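Local coordinates for protein aminotransferase, class IV (Brucella abortus, PDB 4TVI) that probably transfers the amino group of leucine, isoleucine or valine to 2-oxoglutarate, using pyridoxal 5'-phosphate as its cofactor, at residues A[74-86]-A[98-111]. Numbering follows the deposited sequence.
Sequences VTPDLDRHSARAN and LSANDIEALAREGL
A83 and A100 meet where helices 78-86 and 100-111 come closest: the CB of A100 rests 3.7 Å from the CA of A83, and small side chains at the crossing let the axes approach to 8.2 Å, at 127°. S82 suits the same tight interface because it is small and needs no partner on the other helix. Its OG, anti to its own carbonyl carbon (chi1 -62°), turns back to L78 O at 2.7 Å, while CB lies against A100 O and both CB and OG against I103 CG2. L78 O thus accepts from S82 N and S82 OG, which approach from opposite sides of its carbonyl plane. Deeper in, N86 sets OD1 beside I103 CD1 and donates from ND2 to L98 O at 2.8 Å, a bent bond whose acceptor lies out of the amide plane; Y126 OH hydrogen-bonds both N86 OD1 and L98 N. S99 and D102 form a capping box that starts the second helix.

The T75 end is looser and wetter. L78 CD2 sits 3.8 Å above the centre of one face of the R108 guanidinium, while E104 OE2 and a water hold its edge. The extended R108 chain brings NH1 to T75 OG1 at 3.0 Å, a bent bond, and the water links R108 NH2 to T75 O. The pair packs on strands 64-70 and 143-151, and R84 of the first helix hydrogen-bonds the cofactor phosphate. The chemistry implies a divided contact: apolar packing and a buried amide bond inside, and outside a hydrated arginine, oriented by its salt bridge to E104, making the link.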
ATOM      1  N   VAL A  74       5.494   3.111 -32.069  1.00 20.30           N
ATOM      2  CA  VAL A  74       4.157   3.601 -31.750  1.00 19.66           C
ATOM      3  C   VAL A  74       3.873   3.545 -30.247  1.00 20.61           C
ATOM      4  O   VAL A  74       4.477   2.755 -29.521  1.00 20.51           O
ATOM      5  CB  VAL A  74       3.064   2.810 -32.524  1.00 16.43           C
ATOM      6  CG1 VAL A  74       3.284   2.949 -34.031  1.00 17.18           C
ATOM      7  CG2 VAL A  74       3.050   1.346 -32.118  1.00 16.12           C
ATOM      8  N   THR A  75       2.946   4.391 -29.792  1.00 18.76           N
ATOM      9  CA  THR A  75       2.595   4.490 -28.375  1.00 17.48           C
ATOM     10  C   THR A  75       1.086   4.398 -28.160  1.00 18.65           C
ATOM     11  O   THR A  75       0.456   5.374 -27.736  1.00 17.76           O
ATOM     12  CB  THR A  75       3.090   5.820 -27.767  1.00 18.69           C
ATOM     13  OG1 THR A  75       2.514   6.919 -28.492  1.00 19.98           O
ATOM     14  CG2 THR A  75       4.608   5.922 -27.841  1.00 18.44           C
ATOM     15  N   PRO A  76       0.498   3.225 -28.447  1.00 15.96           N
ATOM     16  CA  PRO A  76      -0.962   3.066 -28.392  1.00 16.33           C
ATOM     17  C   PRO A  76      -1.556   3.372 -27.025  1.00 14.69           C
ATOM     18  O   PRO A  76      -1.005   2.966 -25.999  1.00 13.98           O
ATOM     19  CB  PRO A  76      -1.172   1.594 -28.762  1.00 15.05           C
ATOM     20  CG  PRO A  76       0.129   0.931 -28.473  1.00 17.08           C
ATOM     21  CD  PRO A  76       1.172   1.963 -28.792  1.00 14.35           C
ATOM     22  N   ASP A  77      -2.664   4.107 -27.031  1.00 14.66           N
ATOM     23  CA  ASP A  77      -3.417   4.437 -25.823  1.00 16.04           C
ATOM     24  C   ASP A  77      -2.582   5.186 -24.786  1.00 16.42           C
ATOM     25  O   ASP A  77      -2.885   5.140 -23.590  1.00 15.59           O
ATOM     26  CB  ASP A  77      -4.016   3.170 -25.194  1.00 15.92           C
ATOM     27  CG  ASP A  77      -5.319   2.742 -25.865  1.00 19.11           C
ATOM     28  OD1 ASP A  77      -6.079   3.630 -26.303  1.00 20.03           O
ATOM     29  OD2 ASP A  77      -5.580   1.520 -25.961  1.00 17.41           O
ATOM     30  N   LEU A  78      -1.537   5.872 -25.241  1.00 16.16           N
ATOM     31  CA  LEU A  78      -0.752   6.732 -24.354  1.00 18.63           C
ATOM     32  C   LEU A  78      -1.649   7.797 -23.726  1.00 19.39           C
ATOM     33  O   LEU A  78      -1.449   8.191 -22.577  1.00 19.21           O
ATOM     34  CB  LEU A  78       0.412   7.393 -25.102  1.00 13.81           C
ATOM     35  CG  LEU A  78       1.197   8.458 -24.322  1.00 13.95           C
ATOM     36  CD1 LEU A  78       1.754   7.883 -23.019  1.00 13.90           C
ATOM     37  CD2 LEU A  78       2.322   9.037 -25.176  1.00 14.55           C
ATOM     38  N   ASP A  79      -2.633   8.269 -24.488  1.00 19.05           N
ATOM     39  CA  ASP A  79      -3.519   9.313 -23.995  1.00 17.14           C
ATOM     40  C   ASP A  79      -4.399   8.791 -22.864  1.00 16.40           C
ATOM     41  O   ASP A  79      -4.603   9.482 -21.865  1.00 16.17           O
ATOM     42  CB  ASP A  79      -4.380   9.882 -25.129  1.00 15.47           C
ATOM     43  CG  ASP A  79      -5.144   8.807 -25.899  1.00 19.36           C
ATOM     44  OD1 ASP A  79      -4.740   7.628 -25.876  1.00 22.34           O
ATOM     45  OD2 ASP A  79      -6.156   9.151 -26.542  1.00 20.29           O
ATOM     46  N   ARG A  80      -4.900   7.567 -23.011  1.00 14.33           N
ATOM     47  CA  ARG A  80      -5.754   6.971 -21.986  1.00 16.93           C
ATOM     48  C   ARG A  80      -4.965   6.677 -20.712  1.00 15.13           C
ATOM     49  O   ARG A  80      -5.439   6.933 -19.610  1.00 14.06           O
ATOM     50  CB  ARG A  80      -6.409   5.685 -22.497  1.00 15.35           C
ATOM     51  CG  ARG A  80      -7.272   5.866 -23.737  1.00 17.78           C
ATOM     52  CD  ARG A  80      -8.289   4.747 -23.842  1.00 18.56           C
ATOM     53  NE  ARG A  80      -9.276   4.799 -22.761  1.00 20.73           N
ATOM     54  CZ  ARG A  80     -10.089   3.795 -22.444  1.00 21.52           C
ATOM     55  NH1 ARG A  80     -10.024   2.655 -23.119  1.00 22.90           N
ATOM     56  NH2 ARG A  80     -10.962   3.926 -21.454  1.00 19.21           N
ATOM     57  N   HIS A  81      -3.762   6.139 -20.874  1.00 17.76           N
ATOM     58  CA  HIS A  81      -2.895   5.849 -19.737  1.00 18.48           C
ATOM     59  C   HIS A  81      -2.498   7.126 -19.000  1.00 19.10           C
ATOM     60  O   HIS A  81      -2.399   7.136 -17.772  1.00 16.67           O
ATOM     61  CB  HIS A  81      -1.648   5.084 -20.196  1.00 17.48           C
ATOM     62  CG  HIS A  81      -1.900   3.640 -20.501  1.00 16.23           C
ATOM     63  ND1 HIS A  81      -2.230   2.720 -19.527  1.00 16.22           N
ATOM     64  CD2 HIS A  81      -1.865   2.952 -21.668  1.00 16.37           C
ATOM     65  CE1 HIS A  81      -2.382   1.531 -20.079  1.00 15.53           C
ATOM     66  NE2 HIS A  81      -2.170   1.645 -21.379  1.00 14.30           N
ATOM     67  N   SER A  82      -2.277   8.201 -19.753  1.00 19.21           N
ATOM     68  CA  SER A  82      -1.937   9.491 -19.156  1.00 18.25           C
ATOM     69  C   SER A  82      -3.096  10.014 -18.323  1.00 18.97           C
ATOM     70  O   SER A  82      -2.900  10.518 -17.211  1.00 17.29           O
ATOM     71  CB  SER A  82      -1.568  10.510 -20.234  1.00 13.39           C
ATOM     72  OG  SER A  82      -0.422  10.088 -20.947  1.00 13.39           O
ATOM     73  N   ALA A  83      -4.306   9.873 -18.858  1.00 16.40           N
ATOM     74  CA  ALA A  83      -5.497  10.357 -18.177  1.00 14.65           C
ATOM     75  C   ALA A  83      -5.764   9.584 -16.888  1.00 16.07           C
ATOM     76  O   ALA A  83      -6.201  10.163 -15.894  1.00 19.24           O
ATOM     77  CB  ALA A  83      -6.703  10.273 -19.099  1.00 16.56           C
ATOM     78  N   ARG A  84      -5.522   8.276 -16.902  1.00 13.44           N
ATOM     79  CA  ARG A  84      -5.851   7.462 -15.741  1.00 13.79           C
ATOM     80  C   ARG A  84      -4.953   7.787 -14.560  1.00 14.23           C
ATOM     81  O   ARG A  84      -5.381   7.681 -13.411  1.00 13.38           O
ATOM     82  CB  ARG A  84      -5.758   5.968 -16.066  1.00 15.78           C
ATOM     83  CG  ARG A  84      -6.303   5.074 -14.942  1.00 12.21           C
ATOM     84  CD  ARG A  84      -6.376   3.615 -15.371  1.00 12.09           C
ATOM     85  NE  ARG A  84      -5.059   3.070 -15.684  1.00 15.83           N
ATOM     86  CZ  ARG A  84      -4.858   1.859 -16.195  1.00 16.88           C
ATOM     87  NH1 ARG A  84      -5.892   1.071 -16.465  1.00 18.07           N
ATOM     88  NH2 ARG A  84      -3.625   1.438 -16.448  1.00 13.64           N
ATOM     89  N   ALA A  85      -3.718   8.210 -14.838  1.00 15.55           N
ATOM     90  CA  ALA A  85      -2.805   8.605 -13.766  1.00 16.43           C
ATOM     91  C   ALA A  85      -3.429   9.712 -12.922  1.00 16.81           C
ATOM     92  O   ALA A  85      -3.349   9.682 -11.693  1.00 16.67           O
ATOM     93  CB  ALA A  85      -1.463   9.057 -14.332  1.00 14.20           C
ATOM     94  N   ASN A  86      -4.070  10.677 -13.581  1.00 15.54           N
ATOM     95  CA  ASN A  86      -4.753  11.746 -12.859  1.00 16.15           C
ATOM     96  C   ASN A  86      -5.958  11.226 -12.088  1.00 18.21           C
ATOM     97  O   ASN A  86      -6.215  11.664 -10.963  1.00 16.59           O
ATOM     98  CB  ASN A  86      -5.177  12.864 -13.811  1.00 14.14           C
ATOM     99  CG  ASN A  86      -4.000  13.703 -14.273  1.00 17.64           C
ATOM    100  OD1 ASN A  86      -2.896  13.582 -13.742  1.00 15.96           O
ATOM    101  ND2 ASN A  86      -4.231  14.570 -15.253  1.00 17.14           N
ATOM    102  N   LEU A  98      -0.349  17.877 -13.257  1.00 19.55           N
ATOM    103  CA  LEU A  98      -0.331  18.011 -14.715  1.00 19.75           C
ATOM    104  C   LEU A  98      -1.637  17.536 -15.355  1.00 20.91           C
ATOM    105  O   LEU A  98      -2.274  16.599 -14.875  1.00 19.87           O
ATOM    106  CB  LEU A  98       0.845  17.239 -15.315  1.00 20.06           C
ATOM    107  CG  LEU A  98       2.261  17.635 -14.894  1.00 24.14           C
ATOM    108  CD1 LEU A  98       3.273  16.683 -15.509  1.00 24.22           C
ATOM    109  CD2 LEU A  98       2.549  19.061 -15.320  1.00 26.22           C
ATOM    110  N   SER A  99      -2.034  18.184 -16.444  1.00 20.44           N
ATOM    111  CA  SER A  99      -3.163  17.701 -17.220  1.00 19.75           C
ATOM    112  C   SER A  99      -2.766  16.402 -17.905  1.00 17.56           C
ATOM    113  O   SER A  99      -1.578  16.074 -17.984  1.00 15.79           O
ATOM    114  CB  SER A  99      -3.593  18.734 -18.255  1.00 22.03           C
ATOM    115  OG  SER A  99      -2.599  18.870 -19.253  1.00 21.00           O
ATOM    116  N   ALA A 100      -3.751  15.667 -18.407  1.00 16.38           N
ATOM    117  CA  ALA A 100      -3.477  14.424 -19.122  1.00 16.99           C
ATOM    118  C   ALA A 100      -2.632  14.694 -20.365  1.00 16.17           C
ATOM    119  O   ALA A 100      -1.701  13.947 -20.669  1.00 14.95           O
ATOM    120  CB  ALA A 100      -4.777  13.732 -19.504  1.00 15.10           C
ATOM    121  N   ASN A 101      -2.948  15.781 -21.063  1.00 18.50           N
ATOM    122  CA  ASN A 101      -2.181  16.197 -22.234  1.00 19.75           C
ATOM    123  C   ASN A 101      -0.749  16.592 -21.882  1.00 19.60           C
ATOM    124  O   ASN A 101       0.173  16.342 -22.664  1.00 17.37           O
ATOM    125  CB  ASN A 101      -2.883  17.352 -22.948  1.00 21.71           C
ATOM    126  CG  ASN A 101      -3.977  16.878 -23.876  1.00 26.92           C
ATOM    127  OD1 ASN A 101      -4.110  15.683 -24.134  1.00 27.89           O
ATOM    128  ND2 ASN A 101      -4.776  17.812 -24.380  1.00 31.15           N
ATOM    129  N   ASP A 102      -0.571  17.218 -20.718  1.00 18.69           N
ATOM    130  CA  ASP A 102       0.764  17.562 -20.230  1.00 20.89           C
ATOM    131  C   ASP A 102       1.629  16.313 -20.082  1.00 20.79           C
ATOM    132  O   ASP A 102       2.766  16.277 -20.557  1.00 19.24           O
ATOM    133  CB  ASP A 102       0.696  18.282 -18.874  1.00 20.00           C
ATOM    134  CG  ASP A 102       0.202  19.712 -18.982  1.00 23.77           C
ATOM    135  OD1 ASP A 102       0.343  20.328 -20.062  1.00 25.59           O
ATOM    136  OD2 ASP A 102      -0.329  20.220 -17.972  1.00 24.28           O
ATOM    137  N   ILE A 103       1.077  15.295 -19.424  1.00 19.72           N
ATOM    138  CA  ILE A 103       1.787  14.042 -19.190  1.00 18.73           C
ATOM    139  C   ILE A 103       2.138  13.362 -20.510  1.00 21.58           C
ATOM    140  O   ILE A 103       3.254  12.873 -20.686  1.00 23.97           O
ATOM    141  CB  ILE A 103       0.959  13.080 -18.310  1.00 16.85           C
ATOM    142  CG1 ILE A 103       0.840  13.633 -16.888  1.00 16.07           C
ATOM    143  CG2 ILE A 103       1.570  11.675 -18.300  1.00 13.41           C
ATOM    144  CD1 ILE A 103       0.095  12.706 -15.930  1.00 17.08           C
ATOM    145  N   GLU A 104       1.187  13.341 -21.439  1.00 19.23           N
ATOM    146  CA  GLU A 104       1.422  12.728 -22.742  1.00 17.93           C
ATOM    147  C   GLU A 104       2.516  13.471 -23.508  1.00 17.68           C
ATOM    148  O   GLU A 104       3.423  12.853 -24.066  1.00 15.78           O
ATOM    149  CB  GLU A 104       0.135  12.692 -23.569  1.00 17.13           C
ATOM    150  CG  GLU A 104       0.347  12.204 -24.995  1.00 21.46           C
ATOM    151  CD  GLU A 104      -0.952  12.038 -25.771  1.00 23.38           C
ATOM    152  OE1 GLU A 104      -2.037  12.218 -25.181  1.00 22.26           O
ATOM    153  OE2 GLU A 104      -0.884  11.714 -26.975  1.00 28.33           O
ATOM    154  N   ALA A 105       2.416  14.796 -23.526  1.00 18.72           N
ATOM    155  CA  ALA A 105       3.384  15.637 -24.222  1.00 22.17           C
ATOM    156  C   ALA A 105       4.779  15.466 -23.626  1.00 21.29           C
ATOM    157  O   ALA A 105       5.771  15.373 -24.346  1.00 20.25           O
ATOM    158  CB  ALA A 105       2.958  17.092 -24.168  1.00 17.91           C
ATOM    159  N   LEU A 106       4.841  15.422 -22.302  1.00 19.86           N
ATOM    160  CA  LEU A 106       6.099  15.223 -21.591  1.00 20.40           C
ATOM    161  C   LEU A 106       6.688  13.844 -21.901  1.00 20.07           C
ATOM    162  O   LEU A 106       7.897  13.703 -22.100  1.00 18.02           O
ATOM    163  CB  LEU A 106       5.882  15.386 -20.087  1.00 17.75           C
ATOM    164  CG  LEU A 106       7.129  15.393 -19.207  1.00 21.48           C
ATOM    165  CD1 LEU A 106       7.987  16.605 -19.527  1.00 21.15           C
ATOM    166  CD2 LEU A 106       6.737  15.370 -17.739  1.00 20.33           C
ATOM    167  N   ALA A 107       5.826  12.834 -21.948  1.00 19.60           N
ATOM    168  CA  ALA A 107       6.253  11.480 -22.287  1.00 21.56           C
ATOM    169  C   ALA A 107       6.904  11.433 -23.670  1.00 22.11           C
ATOM    170  O   ALA A 107       7.960  10.826 -23.850  1.00 21.69           O
ATOM    171  CB  ALA A 107       5.074  10.522 -22.226  1.00 21.39           C
ATOM    172  N   ARG A 108       6.276  12.090 -24.640  1.00 16.49           N
ATOM    173  CA  ARG A 108       6.790  12.087 -26.005  1.00 17.85           C
ATOM    174  C   ARG A 108       8.137  12.798 -26.087  1.00 19.82           C
ATOM    175  O   ARG A 108       9.003  12.422 -26.880  1.00 18.74           O
ATOM    176  CB  ARG A 108       5.790  12.732 -26.971  1.00 17.51           C
ATOM    177  CG  ARG A 108       4.460  11.988 -27.045  1.00 16.80           C
ATOM    178  CD  ARG A 108       3.639  12.389 -28.262  1.00 17.26           C
ATOM    179  NE  ARG A 108       2.326  11.746 -28.235  1.00 18.18           N
ATOM    180  CZ  ARG A 108       2.077  10.516 -28.677  1.00 20.21           C
ATOM    181  NH1 ARG A 108       3.056   9.776 -29.185  1.00 19.95           N
ATOM    182  NH2 ARG A 108       0.848  10.021 -28.598  1.00 20.57           N
ATOM    183  N   GLU A 109       8.306  13.827 -25.264  1.00 21.45           N
ATOM    184  CA  GLU A 109       9.569  14.547 -25.204  1.00 23.51           C
ATOM    185  C   GLU A 109      10.651  13.639 -24.636  1.00 21.53           C
ATOM    186  O   GLU A 109      11.762  13.567 -25.168  1.00 20.63           O
ATOM    187  CB  GLU A 109       9.429  15.823 -24.363  1.00 24.04           C
ATOM    188  CG  GLU A 109       8.599  16.908 -25.031  1.00 28.27           C
ATOM    189  CD  GLU A 109       8.318  18.096 -24.130  1.00 31.56           C
ATOM    190  OE1 GLU A 109       8.594  18.011 -22.914  1.00 33.46           O
ATOM    191  OE2 GLU A 109       7.808  19.117 -24.642  1.00 31.51           O
ATOM    192  N   GLY A 110      10.306  12.915 -23.578  1.00 21.15           N
ATOM    193  CA  GLY A 110      11.254  12.036 -22.921  1.00 21.86           C
ATOM    194  C   GLY A 110      11.704  10.901 -23.817  1.00 23.10           C
ATOM    195  O   GLY A 110      12.870  10.505 -23.782  1.00 19.94           O
ATOM    196  N   LEU A 111      10.778  10.382 -24.619  1.00 18.10           N
ATOM    197  CA  LEU A 111      11.081   9.279 -25.521  1.00 21.75           C
ATOM    198  C   LEU A 111      12.177   9.666 -26.506  1.00 23.76           C
ATOM    199  O   LEU A 111      12.962   8.823 -26.934  1.00 24.42           O
ATOM    200  CB  LEU A 111       9.829   8.841 -26.286  1.00 19.85           C
ATOM    201  CG  LEU A 111       8.689   8.225 -25.466  1.00 20.72           C
ATOM    202  CD1 LEU A 111       7.518   7.842 -26.380  1.00 18.17           C
ATOM    203  CD2 LEU A 111       9.161   7.034 -24.629  1.00 16.97           C
TER
HETATM  204  O   HOH W   1      -0.272   7.625 -29.692  1.00 31.18           O